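Local coordinates for protein ribonuclease VapC2 (Rickettsia felis, PDB 3ZVK) that cleaves single-stranded RNA with magnesium as cofactor, acts as the toxin of a type II toxin-antitoxin system, and forms complexes with its antitoxin VapB2, at residues H17-S20 and Y21-N24; E55-Q58 and S59-D62; D72-A75 and K76-F79; N97-L100 and L101-S104. The protein carries 1 engineered substitution. One frame throughout, in Å; residues are numbered along the deposited sequence.

Contact 1: residues H17-S20 and Y21-N24; sequences HPDS and YYNN
Tyr21 turns its CG beside its own backbone N (chi1 -78°), which swings the ring back toward the start of the helix and onto Pro18. Tyr22, next in line, holds CG between backbone N and carbonyl carbon (chi1 85°), and its ring leans alongside Asp19 instead. The Pro18 pyrrolidine crosses the Tyr21 ring with CG over one face, 3.6 Å from the ring centroid, a CH-pi contact. Proline suits this place, because its rigid ring holds an apolar CG against the tyrosine face. On the Tyr22 side the Asp19 carboxylate points the same way as the phenol, its OD1 3.3 Å from Tyr22 CE2, while Asp19 O sits above one ring face. Pro18 occupies the N-cap position, whose N-H is not needed for the i to i+4 bonding of the helix, and its O receives a weak, bent bond from Tyr21 N. Regular helical bonding follows, Asn23 N to Asp19 O at 3.0 Å and Asn24 N to Ser20 O at the same length. Beyond the turn, the Tyr21 hydroxyl bonds to Asn116, and Phe50 of the antitoxin chain packs on both Pro18 and Tyr21. This is the first turn of helix 19-29, just after the end of helix 7-16 in the PIN domain, and partly covered by the antitoxin.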
ATOM      1  N   HIS A  17     -19.327   0.916  37.572  1.00 52.55           N
ATOM      2  CA  HIS A  17     -19.577  -0.506  37.259  1.00 52.18           C
ATOM      3  C   HIS A  17     -20.942  -1.039  37.786  1.00 53.60           C
ATOM      4  O   HIS A  17     -20.970  -1.933  38.632  1.00 54.11           O
ATOM      5  CB  HIS A  17     -18.360  -1.398  37.635  1.00 53.31           C
ATOM      6  CG  HIS A  17     -17.787  -1.090  38.990  1.00 58.14           C
ATOM      7  ND1 HIS A  17     -16.632  -0.324  39.135  1.00 59.59           N
ATOM      8  CD2 HIS A  17     -18.275  -1.386  40.225  1.00 60.69           C
ATOM      9  CE1 HIS A  17     -16.449  -0.198  40.440  1.00 60.18           C
ATOM     10  NE2 HIS A  17     -17.412  -0.822  41.136  1.00 61.26           N
ATOM     11  N   PRO A  18     -22.089  -0.465  37.343  1.00 48.25           N
ATOM     12  CA  PRO A  18     -23.386  -0.938  37.874  1.00 48.15           C
ATOM     13  C   PRO A  18     -23.797  -2.300  37.339  1.00 54.72           C
ATOM     14  O   PRO A  18     -23.522  -2.608  36.182  1.00 55.43           O
ATOM     15  CB  PRO A  18     -24.363   0.170  37.466  1.00 49.26           C
ATOM     16  CG  PRO A  18     -23.748   0.829  36.313  1.00 52.33           C
ATOM     17  CD  PRO A  18     -22.273   0.609  36.338  1.00 48.00           C
ATOM     18  N   ASP A  19     -24.460  -3.117  38.172  1.00 52.30           N
ATOM     19  CA  ASP A  19     -24.906  -4.470  37.796  1.00 51.05           C
ATOM     20  C   ASP A  19     -25.880  -4.462  36.626  1.00 53.52           C
ATOM     21  O   ASP A  19     -25.830  -5.355  35.781  1.00 54.66           O
ATOM     22  CB  ASP A  19     -25.535  -5.202  38.999  1.00 54.35           C
ATOM     23  CG  ASP A  19     -24.587  -5.671  40.093  1.00 71.12           C
ATOM     24  OD1 ASP A  19     -23.358  -5.556  39.913  1.00 71.58           O
ATOM     25  OD2 ASP A  19     -25.078  -6.183  41.120  1.00 85.23           O
ATOM     26  N   SER A  20     -26.771  -3.472  36.576  1.00 49.83           N
ATOM     27  CA  SER A  20     -27.775  -3.347  35.518  1.00 49.18           C
ATOM     28  C   SER A  20     -27.133  -3.201  34.125  1.00 48.90           C
ATOM     29  O   SER A  20     -27.610  -3.823  33.169  1.00 46.78           O
ATOM     30  CB  SER A  20     -28.821  -2.268  35.845  1.00 50.59           C
ATOM     31  OG  SER A  20     -28.359  -0.945  35.680  1.00 55.56           O
ATOM     32  N   TYR A  21     -25.993  -2.480  34.049  1.00 44.41           N
ATOM     33  CA  TYR A  21     -25.206  -2.280  32.818  1.00 42.11           C
ATOM     34  C   TYR A  21     -24.630  -3.604  32.315  1.00 48.19           C
ATOM     35  O   TYR A  21     -24.811  -3.906  31.134  1.00 49.30           O
ATOM     36  CB  TYR A  21     -24.101  -1.211  33.004  1.00 40.72           C
ATOM     37  CG  TYR A  21     -24.577   0.231  32.971  1.00 40.73           C
ATOM     38  CD1 TYR A  21     -25.842   0.584  33.451  1.00 42.86           C
ATOM     39  CD2 TYR A  21     -23.722   1.260  32.568  1.00 39.66           C
ATOM     40  CE1 TYR A  21     -26.256   1.913  33.490  1.00 43.11           C
ATOM     41  CE2 TYR A  21     -24.136   2.601  32.589  1.00 40.12           C
ATOM     42  CZ  TYR A  21     -25.404   2.916  33.048  1.00 49.54           C
ATOM     43  OH  TYR A  21     -25.865   4.200  33.062  1.00 56.51           O
ATOM     44  N   TYR A  22     -23.991  -4.429  33.197  1.00 44.54           N
ATOM     45  CA  TYR A  22     -23.451  -5.716  32.744  1.00 44.22           C
ATOM     46  C   TYR A  22     -24.541  -6.712  32.366  1.00 49.53           C
ATOM     47  O   TYR A  22     -24.316  -7.544  31.483  1.00 49.28           O
ATOM     48  CB  TYR A  22     -22.350  -6.306  33.666  1.00 46.02           C
ATOM     49  CG  TYR A  22     -22.814  -7.125  34.856  1.00 50.46           C
ATOM     50  CD1 TYR A  22     -23.384  -8.389  34.682  1.00 52.76           C
ATOM     51  CD2 TYR A  22     -22.538  -6.717  36.156  1.00 52.24           C
ATOM     52  CE1 TYR A  22     -23.799  -9.152  35.773  1.00 52.30           C
ATOM     53  CE2 TYR A  22     -22.906  -7.497  37.256  1.00 54.40           C
ATOM     54  CZ  TYR A  22     -23.529  -8.717  37.056  1.00 61.86           C
ATOM     55  OH  TYR A  22     -23.905  -9.488  38.125  1.00 72.57           O
ATOM     56  N   ASN A  23     -25.722  -6.640  33.028  1.00 45.88           N
ATOM     57  CA  ASN A  23     -26.829  -7.524  32.688  1.00 46.66           C
ATOM     58  C   ASN A  23     -27.413  -7.174  31.318  1.00 50.68           C
ATOM     59  O   ASN A  23     -27.785  -8.076  30.582  1.00 52.85           O
ATOM     60  CB  ASN A  23     -27.917  -7.544  33.776  1.00 51.29           C
ATOM     61  CG  ASN A  23     -27.558  -8.370  34.999  1.00 71.10           C
ATOM     62  OD1 ASN A  23     -27.586  -7.886  36.122  1.00 54.48           O
ATOM     63  ND2 ASN A  23     -27.245  -9.650  34.820  1.00 70.94           N
ATOM     64  N   ASN A  24     -27.438  -5.891  30.954  1.00 46.52           N
ATOM     65  CA  ASN A  24     -27.936  -5.428  29.659  1.00 46.91           C
ATOM     66  C   ASN A  24     -26.950  -5.783  28.585  1.00 50.79           C
ATOM     67  O   ASN A  24     -27.357  -6.166  27.488  1.00 53.66           O
ATOM     68  CB  ASN A  24     -28.111  -3.905  29.669  1.00 48.48           C
ATOM     69  CG  ASN A  24     -29.326  -3.406  30.416  1.00 48.56           C
ATOM     70  OD1 ASN A  24     -30.127  -4.172  30.924  1.00 45.37           O
ATOM     71  ND2 ASN A  24     -29.472  -2.102  30.525  1.00 41.49           N
TER

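Contact 2: residues E55-Q58 and S59-D62; sequences EQNQ and SKLD
Glu55 meets Ser59 through its carbonyl oxygen, which takes two donors: Ser59 N at 3.0 Å and Ser59 OG at 2.9 Å, coming from opposite faces of the carbonyl plane. The serine hydroxyl lies beside its own backbone N (chi1 -66°), the position from which a small polar side chain can fold back and donate to a carbonyl of the preceding turn. Gln56 O is bonded by Lys60 N, and the lysine methylenes lie against it, CG 3.5 Å from that oxygen. Asn57 adds a bridge: one water donates to Asn57 OD1 at 3.1 Å and accepts from Lys60 NZ at 2.8 Å. Both side chains have second anchors, ND2 on Ser51 and NZ on the Ile14 carbonyl, so the long lysine ties this helix to helix 7-16. Gln58, the last of the four, carries the direct side-chain link. A bend at chi2 (61°) curls its amide over the next turn, where NE2 gives Asp62 OD1 a 2.9 Å bond on the syn side. The acceptor lies in the amide plane, yet the donor stands 31° out of the carboxylate plane. Gln58 OE1 takes a bond from Gln45, which holds the amide's rotation. Leu33 and Ile56 of an antitoxin chain pack on Gln58 and Lys60 respectively. This is a regular i to i+4 bonded helix of the PIN domain: helix 54-65 packs on helix 38-50 through Leu61 and Gln58, and antitoxin chains pack on it in turn.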
ATOM      1  N   GLU A  55      -2.072   4.827  34.789  1.00 52.39           N
ATOM      2  CA  GLU A  55      -1.853   3.391  34.636  1.00 51.94           C
ATOM      3  C   GLU A  55      -3.105   2.572  34.963  1.00 54.54           C
ATOM      4  O   GLU A  55      -3.500   1.713  34.163  1.00 54.26           O
ATOM      5  CB  GLU A  55      -0.687   2.932  35.512  1.00 55.40           C
ATOM      6  CG  GLU A  55       0.664   2.961  34.823  1.00 69.91           C
ATOM      7  CD  GLU A  55       1.656   1.924  35.327  1.00 96.11           C
ATOM      8  OE1 GLU A  55       1.292   0.727  35.410  1.00 96.05           O
ATOM      9  OE2 GLU A  55       2.819   2.303  35.593  1.00 89.42           O
ATOM     10  N   GLN A  56      -3.743   2.865  36.109  1.00 49.36           N
ATOM     11  CA  GLN A  56      -4.965   2.192  36.561  1.00 47.21           C
ATOM     12  C   GLN A  56      -6.113   2.475  35.620  1.00 48.47           C
ATOM     13  O   GLN A  56      -6.861   1.564  35.269  1.00 47.87           O
ATOM     14  CB  GLN A  56      -5.372   2.671  37.965  1.00 49.10           C
ATOM     15  CG  GLN A  56      -4.702   1.964  39.100  1.00 66.53           C
ATOM     16  CD  GLN A  56      -5.321   2.390  40.415  1.00 76.04           C
ATOM     17  OE1 GLN A  56      -6.523   2.724  40.523  1.00 66.96           O
ATOM     18  NE2 GLN A  56      -4.488   2.448  41.448  1.00 64.09           N
ATOM     19  N   ASN A  57      -6.279   3.740  35.225  1.00 44.58           N
ATOM     20  CA  ASN A  57      -7.370   4.133  34.347  1.00 43.09           C
ATOM     21  C   ASN A  57      -7.239   3.540  32.976  1.00 45.22           C
ATOM     22  O   ASN A  57      -8.252   3.098  32.427  1.00 45.23           O
ATOM     23  CB  ASN A  57      -7.556   5.644  34.342  1.00 45.89           C
ATOM     24  CG  ASN A  57      -8.253   6.138  35.597  1.00 59.83           C
ATOM     25  OD1 ASN A  57      -9.167   5.481  36.157  1.00 47.68           O
ATOM     26  ND2 ASN A  57      -7.856   7.321  36.045  1.00 50.18           N
ATOM     27  N   GLN A  58      -5.980   3.424  32.468  1.00 39.85           N
ATOM     28  CA  GLN A  58      -5.723   2.803  31.175  1.00 37.43           C
ATOM     29  C   GLN A  58      -6.093   1.319  31.258  1.00 43.67           C
ATOM     30  O   GLN A  58      -6.795   0.823  30.384  1.00 42.79           O
ATOM     31  CB  GLN A  58      -4.269   2.996  30.735  1.00 38.14           C
ATOM     32  CG  GLN A  58      -4.003   2.572  29.300  1.00 31.92           C
ATOM     33  CD  GLN A  58      -4.796   3.321  28.255  1.00 37.37           C
ATOM     34  OE1 GLN A  58      -4.599   4.498  28.031  1.00 38.50           O
ATOM     35  NE2 GLN A  58      -5.627   2.637  27.510  1.00 30.47           N
ATOM     36  N   SER A  59      -5.655   0.629  32.344  1.00 41.10           N
ATOM     37  CA  SER A  59      -5.940  -0.765  32.633  1.00 38.86           C
ATOM     38  C   SER A  59      -7.429  -1.038  32.623  1.00 42.70           C
ATOM     39  O   SER A  59      -7.852  -1.979  31.950  1.00 44.71           O
ATOM     40  CB  SER A  59      -5.355  -1.170  33.980  1.00 41.69           C
ATOM     41  OG  SER A  59      -3.941  -1.135  33.936  1.00 51.37           O
ATOM     42  N   LYS A  60      -8.225  -0.218  33.336  1.00 37.36           N
ATOM     43  CA  LYS A  60      -9.680  -0.332  33.427  1.00 37.27           C
ATOM     44  C   LYS A  60     -10.322  -0.136  32.054  1.00 38.54           C
ATOM     45  O   LYS A  60     -11.196  -0.910  31.688  1.00 39.18           O
ATOM     46  CB  LYS A  60     -10.251   0.703  34.421  1.00 42.65           C
ATOM     47  CG  LYS A  60     -10.110   0.344  35.882  1.00 43.28           C
ATOM     48  CD  LYS A  60     -10.551   1.522  36.742  1.00 48.51           C
ATOM     49  CE  LYS A  60     -12.007   1.412  37.135  1.00 59.34           C
ATOM     50  NZ  LYS A  60     -12.467   2.585  37.907  1.00 67.19           N
ATOM     51  N   LEU A  61      -9.868   0.872  31.291  1.00 34.06           N
ATOM     52  CA  LEU A  61     -10.338   1.130  29.933  1.00 33.42           C
ATOM     53  C   LEU A  61     -10.007  -0.082  29.029  1.00 42.19           C
ATOM     54  O   LEU A  61     -10.889  -0.524  28.301  1.00 44.56           O
ATOM     55  CB  LEU A  61      -9.719   2.447  29.388  1.00 33.22           C
ATOM     56  CG  LEU A  61      -9.986   2.809  27.897  1.00 35.98           C
ATOM     57  CD1 LEU A  61     -11.476   2.832  27.591  1.00 34.60           C
ATOM     58  CD2 LEU A  61      -9.297   4.108  27.509  1.00 30.97           C
ATOM     59  N   ASP A  62      -8.773  -0.640  29.108  1.00 39.24           N
ATOM     60  CA  ASP A  62      -8.344  -1.800  28.304  1.00 40.29           C
ATOM     61  C   ASP A  62      -9.246  -3.025  28.557  1.00 47.72           C
ATOM     62  O   ASP A  62      -9.627  -3.698  27.599  1.00 48.29           O
ATOM     63  CB  ASP A  62      -6.862  -2.156  28.558  1.00 41.75           C
ATOM     64  CG  ASP A  62      -5.828  -1.109  28.154  1.00 49.14           C
ATOM     65  OD1 ASP A  62      -6.191  -0.160  27.421  1.00 49.13           O
ATOM     66  OD2 ASP A  62      -4.640  -1.248  28.567  1.00 50.71           O
TER
HETATM   67  O   HOH W   1     -12.055   5.212  37.182  1.00 55.65           O

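Contact 3: residues D72-A75 and K76-F79; sequences DFSA and KCTF
Cys77 stands over the face of the Phe73 ring. Its CB comes 3.5 Å from Phe73 CE1, and its SG lies 4.6 Å from the ring centroid, a sulfur-aromatic contact joined to a CH-pi one. Phe73 reaches this spot because CG is anti to its backbone N (chi1 -177°), which carries the ring over the coming helical turn; the Thr78 methyl CG2 also touches it, 4.1 Å from CE2. Backbone bonds fix the turn beneath. Cys77 N donates to Ser74 O at 3.1 Å from above the carbonyl plane, and Ser74 OG rests 3.4 Å from Lys76 CG and near the cysteine sulfur. At the next residue, Ala75 O holds two donors: Thr78 OG1, 2.6 Å away in the carbonyl plane, and Thr78 N, well above that plane. A threonine suits the place, since one branch bonds backwards while the other supplies a methyl for Phe73. Farther out, the His105 ring meets Phe73 edge-to-face, and Lys76 forms a salt bridge with Glu109, both partners on helix 97-109. From a second copy of the toxin, Ser38 OG bonds to Phe73 O and Gln45 NE2 weakly to Thr78 OG1. The chemistry implies a divided role: a soft, polarisable sulfur and C-H groups cover the aromatic face, while hydroxyl and amide donors satisfy carbonyls at the beginning of helix 75-90, at the toxin-toxin interface.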
ATOM      1  N   ASP A  72     -14.211   2.567  13.466  1.00 38.29           N
ATOM      2  CA  ASP A  72     -13.575   3.777  12.950  1.00 37.64           C
ATOM      3  C   ASP A  72     -14.603   4.753  12.361  1.00 43.42           C
ATOM      4  O   ASP A  72     -15.577   4.314  11.734  1.00 44.52           O
ATOM      5  CB  ASP A  72     -12.510   3.411  11.898  1.00 37.63           C
ATOM      6  CG  ASP A  72     -11.326   2.611  12.458  1.00 43.85           C
ATOM      7  OD1 ASP A  72     -11.149   2.580  13.728  1.00 35.95           O
ATOM      8  OD2 ASP A  72     -10.580   1.995  11.636  1.00 57.29           O
ATOM      9  N   PHE A  73     -14.413   6.068  12.604  1.00 37.10           N
ATOM     10  CA  PHE A  73     -15.324   7.072  12.049  1.00 36.44           C
ATOM     11  C   PHE A  73     -14.948   7.185  10.566  1.00 44.21           C
ATOM     12  O   PHE A  73     -13.872   7.663  10.218  1.00 45.44           O
ATOM     13  CB  PHE A  73     -15.221   8.405  12.793  1.00 36.41           C
ATOM     14  CG  PHE A  73     -16.206   9.428  12.295  1.00 37.75           C
ATOM     15  CD1 PHE A  73     -17.489   9.484  12.813  1.00 39.33           C
ATOM     16  CD2 PHE A  73     -15.855  10.330  11.282  1.00 40.61           C
ATOM     17  CE1 PHE A  73     -18.416  10.432  12.339  1.00 41.89           C
ATOM     18  CE2 PHE A  73     -16.777  11.267  10.799  1.00 44.85           C
ATOM     19  CZ  PHE A  73     -18.061  11.307  11.322  1.00 43.97           C
ATOM     20  N   SER A  74     -15.806   6.652   9.713  1.00 43.49           N
ATOM     21  CA  SER A  74     -15.586   6.536   8.269  1.00 44.61           C
ATOM     22  C   SER A  74     -16.258   7.581   7.410  1.00 49.86           C
ATOM     23  O   SER A  74     -17.112   8.290   7.885  1.00 51.50           O
ATOM     24  CB  SER A  74     -16.007   5.146   7.805  1.00 46.56           C
ATOM     25  OG  SER A  74     -17.342   4.919   8.237  1.00 55.28           O
ATOM     26  N   ALA A  75     -15.903   7.637   6.133  1.00 48.36           N
ATOM     27  CA  ALA A  75     -16.445   8.562   5.147  1.00 50.91           C
ATOM     28  C   ALA A  75     -17.971   8.465   5.004  1.00 58.50           C
ATOM     29  O   ALA A  75     -18.610   9.484   4.762  1.00 59.72           O
ATOM     30  CB  ALA A  75     -15.769   8.348   3.805  1.00 52.49           C
ATOM     31  N   LYS A  76     -18.563   7.272   5.208  1.00 55.44           N
ATOM     32  CA  LYS A  76     -20.012   7.099   5.125  1.00 56.28           C
ATOM     33  C   LYS A  76     -20.775   7.897   6.186  1.00 61.32           C
ATOM     34  O   LYS A  76     -21.898   8.318   5.911  1.00 63.86           O
ATOM     35  CB  LYS A  76     -20.439   5.620   5.075  1.00 58.73           C
ATOM     36  CG  LYS A  76     -20.207   4.813   6.343  1.00 68.34           C
ATOM     37  CD  LYS A  76     -21.172   3.645   6.441  1.00 71.11           C
ATOM     38  CE  LYS A  76     -20.787   2.715   7.557  1.00 74.62           C
ATOM     39  NZ  LYS A  76     -21.672   1.531   7.618  1.00 92.75           N
ATOM     40  N   CYS A  77     -20.142   8.179   7.355  1.00 54.99           N
ATOM     41  CA  CYS A  77     -20.747   8.951   8.454  1.00 53.60           C
ATOM     42  C   CYS A  77     -20.835  10.431   8.179  1.00 56.74           C
ATOM     43  O   CYS A  77     -21.700  11.101   8.745  1.00 55.87           O
ATOM     44  CB  CYS A  77     -20.017   8.702   9.765  1.00 51.76           C
ATOM     45  SG  CYS A  77     -19.663   6.969  10.104  1.00 54.65           S
ATOM     46  N   THR A  78     -19.892  10.948   7.373  1.00 53.06           N
ATOM     47  CA  THR A  78     -19.752  12.364   7.035  1.00 52.96           C
ATOM     48  C   THR A  78     -21.027  13.034   6.470  1.00 60.47           C
ATOM     49  O   THR A  78     -21.333  14.169   6.871  1.00 60.34           O
ATOM     50  CB  THR A  78     -18.498  12.584   6.188  1.00 54.26           C
ATOM     51  OG1 THR A  78     -18.702  12.046   4.877  1.00 48.83           O
ATOM     52  CG2 THR A  78     -17.261  11.972   6.815  1.00 52.16           C
ATOM     53  N   PHE A  79     -21.764  12.348   5.549  1.00 59.19           N
ATOM     54  CA  PHE A  79     -22.996  12.895   4.966  1.00 61.59           C
ATOM     55  C   PHE A  79     -24.073  13.116   6.036  1.00 65.74           C
ATOM     56  O   PHE A  79     -24.728  14.165   6.043  1.00 67.60           O
ATOM     57  CB  PHE A  79     -23.530  12.028   3.807  1.00 65.00           C
ATOM     58  CG  PHE A  79     -24.922  12.426   3.359  1.00 69.12           C
ATOM     59  CD1 PHE A  79     -25.119  13.532   2.543  1.00 73.86           C
ATOM     60  CD2 PHE A  79     -26.037  11.719   3.792  1.00 71.94           C
ATOM     61  CE1 PHE A  79     -26.410  13.926   2.168  1.00 77.55           C
ATOM     62  CE2 PHE A  79     -27.324  12.106   3.411  1.00 77.23           C
ATOM     63  CZ  PHE A  79     -27.501  13.203   2.594  1.00 77.40           C
TER

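Contact 4: residues N97-L100 and L101-S104; sequences NNDL and LIAS
Asn98 O and Ile102 form the dense part of the contact: Ile102 N donates at 2.7 Å, nearly straight on the carbonyl, and Ile102 CD1 folds back to 3.2 Å from that same oxygen. Leu100 O is equally engaged, taking Ser104 OG at 2.7 Å and Ser104 N from opposite faces of its plane. Ser104 OG lies beside its own backbone N (chi1 -63°), so the buried hydroxyl finds its acceptor one turn back. Asn98 extends alongside Leu101, its OD1 3.6 Å from Leu101 CD1, while its ND2 is held by Glu43. The partly exposed side is looser. There Asn97 OD1 accepts from Asp99 N at 3.2 Å, above the carbonyl plane, in an Asx turn that suits asparagine near a helix start, and Asp99 OD1 merely approaches Ile102 CD1. Ile102 is about 5 Å, side chain to side chain, from Gly6, an engineered residue at a predicted magnesium site. Helix 97-109 thus lies between two others: Leu100 and Leu101 pack on helix 75-90, Ile102 reaches Ile39 and Val40 of helix 38-50, and Leu101 meets Leu101 of the second subunit.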
ATOM      1  N   ASN A  97     -20.088  19.345  19.670  1.00 74.30           N
ATOM      2  CA  ASN A  97     -18.832  18.632  19.581  1.00 71.05           C
ATOM      3  C   ASN A  97     -18.842  17.214  18.990  1.00 69.26           C
ATOM      4  O   ASN A  97     -19.295  16.951  17.854  1.00 69.70           O
ATOM      5  CB  ASN A  97     -18.044  18.755  20.945  1.00 74.14           C
ATOM      6  CG  ASN A  97     -18.277  17.738  22.068  1.00 97.59           C
ATOM      7  OD1 ASN A  97     -19.339  17.130  22.220  1.00 90.39           O
ATOM      8  ND2 ASN A  97     -17.245  17.502  22.869  1.00 94.04           N
ATOM      9  N   ASN A  98     -18.294  16.316  19.794  1.00 57.70           N
ATOM     10  CA  ASN A  98     -18.118  14.935  19.546  1.00 52.81           C
ATOM     11  C   ASN A  98     -19.418  14.176  19.637  1.00 50.58           C
ATOM     12  O   ASN A  98     -19.599  13.250  18.844  1.00 50.92           O
ATOM     13  CB  ASN A  98     -16.951  14.440  20.392  1.00 47.62           C
ATOM     14  CG  ASN A  98     -15.696  15.110  19.885  1.00 50.93           C
ATOM     15  OD1 ASN A  98     -15.759  15.849  18.914  1.00 43.30           O
ATOM     16  ND2 ASN A  98     -14.534  14.898  20.488  1.00 40.92           N
ATOM     17  N   ASP A  99     -20.369  14.628  20.474  1.00 43.43           N
ATOM     18  CA  ASP A  99     -21.692  13.992  20.554  1.00 44.60           C
ATOM     19  C   ASP A  99     -22.449  14.025  19.218  1.00 50.10           C
ATOM     20  O   ASP A  99     -23.066  13.033  18.847  1.00 50.35           O
ATOM     21  CB  ASP A  99     -22.509  14.461  21.763  1.00 47.07           C
ATOM     22  CG  ASP A  99     -21.999  13.883  23.078  1.00 57.89           C
ATOM     23  OD1 ASP A  99     -21.118  12.993  23.038  1.00 57.32           O
ATOM     24  OD2 ASP A  99     -22.502  14.292  24.145  1.00 64.34           O
ATOM     25  N   LEU A 100     -22.274  15.111  18.441  1.00 47.46           N
ATOM     26  CA  LEU A 100     -22.796  15.235  17.078  1.00 48.87           C
ATOM     27  C   LEU A 100     -22.106  14.158  16.148  1.00 51.59           C
ATOM     28  O   LEU A 100     -22.792  13.481  15.383  1.00 50.73           O
ATOM     29  CB  LEU A 100     -22.519  16.656  16.566  1.00 50.15           C
ATOM     30  CG  LEU A 100     -23.564  17.357  15.695  1.00 57.95           C
ATOM     31  CD1 LEU A 100     -24.959  16.879  15.971  1.00 60.30           C
ATOM     32  CD2 LEU A 100     -23.549  18.853  15.941  1.00 60.85           C
ATOM     33  N   LEU A 101     -20.777  13.964  16.281  1.00 46.94           N
ATOM     34  CA  LEU A 101     -20.011  12.978  15.515  1.00 46.43           C
ATOM     35  C   LEU A 101     -20.435  11.561  15.906  1.00 51.09           C
ATOM     36  O   LEU A 101     -20.644  10.716  15.036  1.00 50.30           O
ATOM     37  CB  LEU A 101     -18.483  13.161  15.717  1.00 45.32           C
ATOM     38  CG  LEU A 101     -17.822  14.364  15.003  1.00 50.23           C
ATOM     39  CD1 LEU A 101     -16.468  14.655  15.562  1.00 49.17           C
ATOM     40  CD2 LEU A 101     -17.631  14.093  13.534  1.00 50.95           C
ATOM     41  N   ILE A 102     -20.575  11.327  17.227  1.00 47.85           N
ATOM     42  CA  ILE A 102     -20.990  10.071  17.837  1.00 45.76           C
ATOM     43  C   ILE A 102     -22.370   9.668  17.328  1.00 49.49           C
ATOM     44  O   ILE A 102     -22.526   8.517  16.930  1.00 49.65           O
ATOM     45  CB  ILE A 102     -20.884  10.148  19.400  1.00 46.95           C
ATOM     46  CG1 ILE A 102     -19.395  10.131  19.823  1.00 44.69           C
ATOM     47  CG2 ILE A 102     -21.639   8.991  20.088  1.00 45.37           C
ATOM     48  CD1 ILE A 102     -19.056  10.990  21.074  1.00 44.04           C
ATOM     49  N   ALA A 103     -23.345  10.611  17.321  1.00 47.04           N
ATOM     50  CA  ALA A 103     -24.735  10.417  16.874  1.00 49.04           C
ATOM     51  C   ALA A 103     -24.787  10.104  15.385  1.00 52.87           C
ATOM     52  O   ALA A 103     -25.470   9.154  14.990  1.00 53.21           O
ATOM     53  CB  ALA A 103     -25.578  11.649  17.201  1.00 51.50           C
ATOM     54  N   SER A 104     -24.009  10.857  14.577  1.00 49.95           N
ATOM     55  CA  SER A 104     -23.862  10.699  13.115  1.00 51.45           C
ATOM     56  C   SER A 104     -23.416   9.287  12.777  1.00 53.72           C
ATOM     57  O   SER A 104     -23.885   8.707  11.806  1.00 53.89           O
ATOM     58  CB  SER A 104     -22.795  11.655  12.582  1.00 55.16           C
ATOM     59  OG  SER A 104     -23.206  12.991  12.799  1.00 70.09           O
TER

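How the contacts relate
Along the chain the four contacts follow in series; each spans eight continuous residues, so none closes a long loop and none nests or crosses. Contact 1 opens helix 19-29, and contact 2 lies within helix 54-65, their nearest atoms about 5 Å apart without touching; antitoxin chains pack on both. Contact 3 follows strand 69-71, an edge strand of the parallel sheet within this chain, and leads into helix 75-90. Contact 4, on the next helix, touches it: Phe73 CE1 lies 3.5 Å from Leu101 O. Contacts 3 and 4 share the interface with the second toxin subunit, on the opposite side of the chain's centre from contact 1.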